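Local coordinates for protein L-Ala-D/L-Glu epimerase, a muconate lactonizing enzyme (Klebsiella pneumoniae subsp. pneumoniae MGH 78578, PDB 3FCP) that belongs to the mandelate racemase and muconate lactonizing enzyme family of the enolase superfamily and binds a magnesium ion, at residues A[69-74]-A[103-108]; A[35-40]-A[360-365]. All coordinates share one frame; numbering follows the deposited sequence.

Interaction 1: A[69-74]-A[103-108]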
ATOM      1  N   SER A  69     -18.018  -0.776 -40.420  1.00 26.90           N
ATOM      2  CA  SER A  69     -18.942  -0.308 -41.451  1.00 28.50           C
ATOM      3  C   SER A  69     -20.380  -0.388 -40.918  1.00 27.49           C
ATOM      4  O   SER A  69     -21.190   0.524 -41.108  1.00 26.84           O
ATOM      5  CB  SER A  69     -18.787  -1.178 -42.705  1.00 29.46           C
ATOM      6  OG  SER A  69     -19.751  -0.853 -43.682  1.00 31.98           O
ATOM      7  N   SER A  70     -20.682  -1.489 -40.243  1.00 27.68           N
ATOM      8  CA  SER A  70     -21.997  -1.707 -39.655  1.00 28.41           C
ATOM      9  C   SER A  70     -22.334  -0.620 -38.631  1.00 26.21           C
ATOM     10  O   SER A  70     -23.435  -0.080 -38.638  1.00 26.15           O
ATOM     11  CB  SER A  70     -22.037  -3.082 -38.978  1.00 31.16           C
ATOM     12  OG  SER A  70     -23.204  -3.228 -38.190  1.00 34.11           O
ATOM     13  N   ALA A  71     -21.386  -0.305 -37.750  1.00 25.45           N
ATOM     14  CA  ALA A  71     -21.604   0.724 -36.732  1.00 25.83           C
ATOM     15  C   ALA A  71     -21.941   2.062 -37.392  1.00 25.99           C
ATOM     16  O   ALA A  71     -22.844   2.769 -36.956  1.00 24.81           O
ATOM     17  CB  ALA A  71     -20.367   0.870 -35.855  1.00 22.83           C
ATOM     18  N   ILE A  72     -21.215   2.397 -38.453  1.00 26.21           N
ATOM     19  CA  ILE A  72     -21.448   3.648 -39.165  1.00 27.63           C
ATOM     20  C   ILE A  72     -22.812   3.683 -39.854  1.00 28.57           C
ATOM     21  O   ILE A  72     -23.577   4.634 -39.693  1.00 28.04           O
ATOM     22  CB  ILE A  72     -20.339   3.886 -40.215  1.00 27.79           C
ATOM     23  CG1 ILE A  72     -19.008   4.117 -39.497  1.00 26.99           C
ATOM     24  CG2 ILE A  72     -20.704   5.076 -41.115  1.00 27.16           C
ATOM     25  CD1 ILE A  72     -17.797   4.122 -40.402  1.00 29.04           C
ATOM     26  N   THR A  73     -23.116   2.638 -40.615  1.00 29.78           N
ATOM     27  CA  THR A  73     -24.379   2.557 -41.347  1.00 30.60           C
ATOM     28  C   THR A  73     -25.634   2.475 -40.478  1.00 30.51           C
ATOM     29  O   THR A  73     -26.542   3.294 -40.614  1.00 28.14           O
ATOM     30  CB  THR A  73     -24.394   1.335 -42.298  1.00 30.39           C
ATOM     31  OG1 THR A  73     -23.312   1.443 -43.232  1.00 33.03           O
ATOM     32  CG2 THR A  73     -25.723   1.269 -43.069  1.00 31.85           C
ATOM     33  N   HIS A  74     -25.676   1.494 -39.582  1.00 31.32           N
ATOM     34  CA  HIS A  74     -26.851   1.280 -38.741  1.00 32.01           C
ATOM     35  C   HIS A  74     -27.044   2.127 -37.498  1.00 30.07           C
ATOM     36  O   HIS A  74     -28.177   2.302 -37.055  1.00 29.87           O
ATOM     37  CB  HIS A  74     -26.926  -0.185 -38.316  1.00 35.58           C
ATOM     38  CG  HIS A  74     -27.117  -1.135 -39.453  1.00 42.72           C
ATOM     39  ND1 HIS A  74     -26.083  -1.535 -40.272  1.00 46.06           N
ATOM     40  CD2 HIS A  74     -28.228  -1.754 -39.919  1.00 43.73           C
ATOM     41  CE1 HIS A  74     -26.549  -2.360 -41.194  1.00 46.54           C
ATOM     42  NE2 HIS A  74     -27.847  -2.508 -41.002  1.00 46.38           N
ATOM     43  N   THR A 103     -14.755   2.675 -31.050  1.00 21.28           N
ATOM     44  CA  THR A 103     -13.891   3.837 -31.224  1.00 21.87           C
ATOM     45  C   THR A 103     -13.341   3.980 -32.646  1.00 22.13           C
ATOM     46  O   THR A 103     -13.040   5.091 -33.091  1.00 20.40           O
ATOM     47  CB  THR A 103     -12.707   3.795 -30.222  1.00 21.80           C
ATOM     48  OG1 THR A 103     -11.962   2.584 -30.409  1.00 20.62           O
ATOM     49  CG2 THR A 103     -13.220   3.849 -28.782  1.00 22.34           C
ATOM     50  N   PHE A 104     -13.194   2.860 -33.352  1.00 22.80           N
ATOM     51  CA  PHE A 104     -12.691   2.902 -34.720  1.00 22.79           C
ATOM     52  C   PHE A 104     -13.714   3.632 -35.598  1.00 22.43           C
ATOM     53  O   PHE A 104     -13.361   4.537 -36.357  1.00 21.42           O
ATOM     54  CB  PHE A 104     -12.445   1.483 -35.256  1.00 22.31           C
ATOM     55  CG  PHE A 104     -11.120   0.886 -34.825  1.00 23.87           C
ATOM     56  CD1 PHE A 104     -10.179   0.492 -35.776  1.00 25.50           C
ATOM     57  CD2 PHE A 104     -10.818   0.715 -33.475  1.00 23.10           C
ATOM     58  CE1 PHE A 104      -8.950  -0.065 -35.390  1.00 24.25           C
ATOM     59  CE2 PHE A 104      -9.594   0.160 -33.071  1.00 25.52           C
ATOM     60  CZ  PHE A 104      -8.658  -0.233 -34.032  1.00 25.79           C
ATOM     61  N   ALA A 105     -14.982   3.240 -35.481  1.00 21.52           N
ATOM     62  CA  ALA A 105     -16.058   3.874 -36.239  1.00 21.82           C
ATOM     63  C   ALA A 105     -16.159   5.355 -35.848  1.00 20.94           C
ATOM     64  O   ALA A 105     -16.284   6.222 -36.705  1.00 20.84           O
ATOM     65  CB  ALA A 105     -17.382   3.165 -35.962  1.00 20.72           C
ATOM     66  N   LYS A 106     -16.107   5.639 -34.549  1.00 21.56           N
ATOM     67  CA  LYS A 106     -16.188   7.017 -34.073  1.00 22.09           C
ATOM     68  C   LYS A 106     -15.030   7.857 -34.605  1.00 21.43           C
ATOM     69  O   LYS A 106     -15.204   9.028 -34.938  1.00 19.94           O
ATOM     70  CB  LYS A 106     -16.190   7.055 -32.542  1.00 21.24           C
ATOM     71  CG  LYS A 106     -17.454   6.489 -31.917  1.00 23.06           C
ATOM     72  CD  LYS A 106     -17.326   6.366 -30.398  1.00 23.39           C
ATOM     73  CE  LYS A 106     -18.617   5.841 -29.777  1.00 23.16           C
ATOM     74  NZ  LYS A 106     -18.463   5.530 -28.319  1.00 22.32           N
ATOM     75  N   SER A 107     -13.848   7.259 -34.693  1.00 20.43           N
ATOM     76  CA  SER A 107     -12.682   7.982 -35.186  1.00 20.65           C
ATOM     77  C   SER A 107     -12.847   8.422 -36.646  1.00 20.76           C
ATOM     78  O   SER A 107     -12.434   9.523 -37.018  1.00 22.48           O
ATOM     79  CB  SER A 107     -11.430   7.117 -35.049  1.00 20.36           C
ATOM     80  OG  SER A 107     -10.333   7.734 -35.693  1.00 22.07           O
ATOM     81  N   ALA A 108     -13.433   7.560 -37.470  1.00 20.89           N
ATOM     82  CA  ALA A 108     -13.654   7.896 -38.878  1.00 21.68           C
ATOM     83  C   ALA A 108     -14.613   9.084 -38.964  1.00 21.24           C
ATOM     84  O   ALA A 108     -14.396  10.016 -39.736  1.00 21.78           O
ATOM     85  CB  ALA A 108     -14.232   6.693 -39.632  1.00 21.40           C
TER

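Interaction 2: A[35-40]-A[360-365]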
ATOM      1  N   LEU A  35      -9.733  -0.704 -45.864  1.00 28.85           N
ATOM      2  CA  LEU A  35     -10.008   0.569 -45.214  1.00 28.40           C
ATOM      3  C   LEU A  35     -11.501   0.867 -45.211  1.00 27.77           C
ATOM      4  O   LEU A  35     -12.203   0.557 -46.176  1.00 29.23           O
ATOM      5  CB  LEU A  35      -9.311   1.716 -45.959  1.00 28.92           C
ATOM      6  CG  LEU A  35      -7.897   1.512 -46.517  1.00 28.79           C
ATOM      7  CD1 LEU A  35      -7.512   2.727 -47.346  1.00 31.59           C
ATOM      8  CD2 LEU A  35      -6.910   1.289 -45.386  1.00 29.22           C
ATOM      9  N   VAL A  36     -11.999   1.449 -44.126  1.00 25.14           N
ATOM     10  CA  VAL A  36     -13.400   1.853 -44.101  1.00 23.94           C
ATOM     11  C   VAL A  36     -13.340   3.371 -44.242  1.00 23.63           C
ATOM     12  O   VAL A  36     -12.869   4.077 -43.343  1.00 24.85           O
ATOM     13  CB  VAL A  36     -14.121   1.483 -42.794  1.00 24.66           C
ATOM     14  CG1 VAL A  36     -15.559   1.981 -42.860  1.00 24.01           C
ATOM     15  CG2 VAL A  36     -14.115  -0.032 -42.604  1.00 23.43           C
ATOM     16  N   ILE A  37     -13.790   3.856 -45.393  1.00 22.22           N
ATOM     17  CA  ILE A  37     -13.770   5.270 -45.707  1.00 23.19           C
ATOM     18  C   ILE A  37     -15.155   5.871 -45.537  1.00 24.08           C
ATOM     19  O   ILE A  37     -16.168   5.245 -45.866  1.00 25.63           O
ATOM     20  CB  ILE A  37     -13.284   5.490 -47.168  1.00 24.31           C
ATOM     21  CG1 ILE A  37     -11.857   4.957 -47.326  1.00 22.52           C
ATOM     22  CG2 ILE A  37     -13.362   6.965 -47.545  1.00 21.38           C
ATOM     23  CD1 ILE A  37     -10.830   5.650 -46.460  1.00 22.34           C
ATOM     24  N   VAL A  38     -15.194   7.089 -45.022  1.00 25.36           N
ATOM     25  CA  VAL A  38     -16.454   7.776 -44.815  1.00 27.30           C
ATOM     26  C   VAL A  38     -16.442   9.158 -45.447  1.00 26.37           C
ATOM     27  O   VAL A  38     -15.408   9.825 -45.495  1.00 25.22           O
ATOM     28  CB  VAL A  38     -16.767   7.920 -43.299  1.00 30.72           C
ATOM     29  CG1 VAL A  38     -15.588   8.549 -42.583  1.00 33.92           C
ATOM     30  CG2 VAL A  38     -18.006   8.781 -43.092  1.00 33.29           C
ATOM     31  N   ARG A  39     -17.596   9.564 -45.962  1.00 26.55           N
ATOM     32  CA  ARG A  39     -17.757  10.897 -46.526  1.00 26.04           C
ATOM     33  C   ARG A  39     -19.011  11.450 -45.872  1.00 26.02           C
ATOM     34  O   ARG A  39     -20.092  10.869 -45.973  1.00 26.01           O
ATOM     35  CB  ARG A  39     -17.930  10.873 -48.045  1.00 28.51           C
ATOM     36  CG  ARG A  39     -18.114  12.279 -48.632  1.00 29.14           C
ATOM     37  CD  ARG A  39     -17.997  12.284 -50.142  1.00 31.76           C
ATOM     38  NE  ARG A  39     -18.981  11.407 -50.764  1.00 35.85           N
ATOM     39  CZ  ARG A  39     -18.929  11.018 -52.034  1.00 38.78           C
ATOM     40  NH1 ARG A  39     -17.940  11.434 -52.812  1.00 39.06           N
ATOM     41  NH2 ARG A  39     -19.859  10.205 -52.520  1.00 39.69           N
ATOM     42  N   LEU A  40     -18.855  12.565 -45.172  1.00 26.34           N
ATOM     43  CA  LEU A  40     -19.968  13.195 -44.490  1.00 27.07           C
ATOM     44  C   LEU A  40     -20.312  14.485 -45.216  1.00 27.61           C
ATOM     45  O   LEU A  40     -19.445  15.327 -45.444  1.00 27.00           O
ATOM     46  CB  LEU A  40     -19.587  13.475 -43.033  1.00 27.04           C
ATOM     47  CG  LEU A  40     -20.665  14.025 -42.093  1.00 27.70           C
ATOM     48  CD1 LEU A  40     -20.304  13.670 -40.649  1.00 27.52           C
ATOM     49  CD2 LEU A  40     -20.796  15.531 -42.272  1.00 27.80           C
ATOM     50  N   VAL A 360      -6.219  16.492 -47.775  1.00 27.07           N
ATOM     51  CA  VAL A 360      -6.233  15.439 -48.785  1.00 28.30           C
ATOM     52  C   VAL A 360      -7.635  15.346 -49.358  1.00 29.99           C
ATOM     53  O   VAL A 360      -8.622  15.623 -48.669  1.00 29.44           O
ATOM     54  CB  VAL A 360      -5.810  14.059 -48.214  1.00 29.51           C
ATOM     55  CG1 VAL A 360      -4.351  14.114 -47.764  1.00 29.41           C
ATOM     56  CG2 VAL A 360      -6.715  13.659 -47.063  1.00 26.81           C
ATOM     57  N   GLU A 361      -7.721  14.953 -50.623  1.00 30.78           N
ATOM     58  CA  GLU A 361      -9.004  14.861 -51.312  1.00 32.76           C
ATOM     59  C   GLU A 361      -9.267  13.443 -51.806  1.00 31.82           C
ATOM     60  O   GLU A 361      -8.345  12.721 -52.187  1.00 31.05           O
ATOM     61  CB  GLU A 361      -9.004  15.826 -52.503  1.00 36.36           C
ATOM     62  CG  GLU A 361     -10.351  16.432 -52.844  1.00 45.17           C
ATOM     63  CD  GLU A 361     -10.802  17.465 -51.823  1.00 48.03           C
ATOM     64  OE1 GLU A 361     -11.100  17.082 -50.675  1.00 51.17           O
ATOM     65  OE2 GLU A 361     -10.850  18.665 -52.168  1.00 51.82           O
ATOM     66  N   LEU A 362     -10.536  13.058 -51.813  1.00 31.47           N
ATOM     67  CA  LEU A 362     -10.938  11.735 -52.265  1.00 32.90           C
ATOM     68  C   LEU A 362     -10.893  11.623 -53.791  1.00 34.00           C
ATOM     69  O   LEU A 362     -11.346  12.523 -54.502  1.00 33.55           O
ATOM     70  CB  LEU A 362     -12.357  11.451 -51.778  1.00 35.06           C
ATOM     71  CG  LEU A 362     -12.801  10.004 -51.590  1.00 37.24           C
ATOM     72  CD1 LEU A 362     -11.906   9.327 -50.563  1.00 37.72           C
ATOM     73  CD2 LEU A 362     -14.256   9.984 -51.128  1.00 37.96           C
ATOM     74  N   ASP A 363     -10.324  10.527 -54.288  1.00 34.17           N
ATOM     75  CA  ASP A 363     -10.249  10.272 -55.726  1.00 34.74           C
ATOM     76  C   ASP A 363     -11.401   9.306 -55.991  1.00 34.54           C
ATOM     77  O   ASP A 363     -11.253   8.095 -55.818  1.00 34.17           O
ATOM     78  CB  ASP A 363      -8.917   9.604 -56.087  1.00 32.45           C
ATOM     79  CG  ASP A 363      -8.765   9.362 -57.586  1.00 35.38           C
ATOM     80  OD1 ASP A 363      -9.776   9.054 -58.257  1.00 33.45           O
ATOM     81  OD2 ASP A 363      -7.625   9.462 -58.093  1.00 34.91           O
ATOM     82  N   GLU A 364     -12.550   9.843 -56.392  1.00 35.95           N
ATOM     83  CA  GLU A 364     -13.726   9.016 -56.632  1.00 38.33           C
ATOM     84  C   GLU A 364     -13.516   7.837 -57.569  1.00 37.96           C
ATOM     85  O   GLU A 364     -14.046   6.752 -57.328  1.00 37.63           O
ATOM     86  CB  GLU A 364     -14.891   9.875 -57.128  1.00 42.48           C
ATOM     87  CG  GLU A 364     -15.611  10.610 -56.005  1.00 48.40           C
ATOM     88  CD  GLU A 364     -16.957  11.153 -56.433  1.00 53.61           C
ATOM     89  OE1 GLU A 364     -16.982  12.097 -57.255  1.00 56.50           O
ATOM     90  OE2 GLU A 364     -17.992  10.631 -55.952  1.00 55.07           O
ATOM     91  N   ASP A 365     -12.746   8.032 -58.632  1.00 37.39           N
ATOM     92  CA  ASP A 365     -12.508   6.940 -59.562  1.00 37.69           C
ATOM     93  C   ASP A 365     -11.840   5.780 -58.837  1.00 36.25           C
ATOM     94  O   ASP A 365     -12.231   4.631 -59.007  1.00 36.57           O
ATOM     95  CB  ASP A 365     -11.646   7.409 -60.738  1.00 38.72           C
ATOM     96  CG  ASP A 365     -12.394   8.352 -61.664  1.00 41.82           C
ATOM     97  OD1 ASP A 365     -13.603   8.121 -61.886  1.00 41.77           O
ATOM     98  OD2 ASP A 365     -11.778   9.313 -62.175  1.00 43.51           O
TER

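Interaction 1: A[69-74]-A[103-108]
Ala105 sets its methyl between Ala71 and Ile72 where two helices of the N-terminal capping domain of an enolase-superfamily fold, 65-80 and 103-121, pack together. The axes of the two segments come within 8.9 Å and cross at -59°. Alanine at the crossing lets the CA atoms of Ile72 and Ala105 approach to 6.1 Å. At the start of the second helix the partners lie elsewhere: the Thr103 hydroxyl bonds to Ala276 O, and the Phe104 ring packs on Ala276 and Met303. Ala105 carries the centre of the contact. Its CB meets Ala71 CB methyl to methyl at 3.8 Å and Ile72 CG1 at 4.0 Å. Lys106 points away, and its NZ is held by the carbonyls of Ile99 and Gly101 and by Asn96 OD1. One turn on from Ala105, Ala108 offers a second methyl to the end of Ile72. No hydrogen bond joins the segments, and all four touching residues are buried; Ala71 also packs on Leu58 of a second subunit. With CG1 of Ile72 anti to its carbonyl carbon (chi1 -66°) and the chain extended beyond it, CD1 reaches Ala108 CB at 4.5 Å.

Interaction 2: A[35-40]-A[360-365]
Arg39 and Glu364 meet with their side chains crossing at about a right angle, linking strand 33-42 of the antiparallel sheet to the start of helix 364-370. The contact thereby joins the N-terminal domain of the enolase-superfamily fold to the C-terminal part of the chain. The Arg39 chain leaves the strand with CG anti to the backbone N (chi1 179°) and bends at chi3, which carries the guanidinium across to the carboxylate. Glu364 OE2 lies at the edge of that group, near its plane, 3.2 Å from Arg39 NH1. The N-H points almost straight at the oxygen, at 174°, but the bond is long and weak. The two flat groups are turned 72° apart, and the approach is one-pronged, since OE2 stands 3.9 Å from Arg39 NH2.

Beside this pair, Leu362 reaches toward the strand with both methyls. Its CD2 comes obliquely to the guanidinium, 4.3 Å from Arg39 NH1, while its CD1 touches Ile37 CG2 at 4.1 Å. The Ile37 and Leu362 side chains run past each other in opposite directions, and both also pack on Ile338. Right before the helix, Asp363 is the N-cap, its OD1 accepting from the backbone N of Lys366.

Arg39 is shared: its NE forms a salt bridge with Glu11 on the adjoining strand 7-17, the stronger of its polar attachments. Two carboxylates around one guanidinium would favour its positive charge, and the weak bond to exposed Glu364 probably adds some attraction to the apolar contact of Ile37 with Leu362.

Interaction 1 is core and wholly apolar, joining two helices within the N-terminal domain; interaction 2 is partly buried and mixed, tying a strand of that domain to the C-terminal segment, 320 residues further along the chain. The first consists of aliphatic carbons alone, whereas the second goes from an apolar pair at its buried side to a charged pair toward the surface. Along the chain, 69-74 and 103-108 lie inside the loop closed by 35-40 and 360-365. The strand joins the two contacts: Val38 CG1 packs on Ala108 O at 3.4 Å, and Val36 CG1 on Ile72 CD1 at 4.0 Å. Val36 and Val38 thus touch the helices, while Ile37 and Arg39 meet the C-terminal segment.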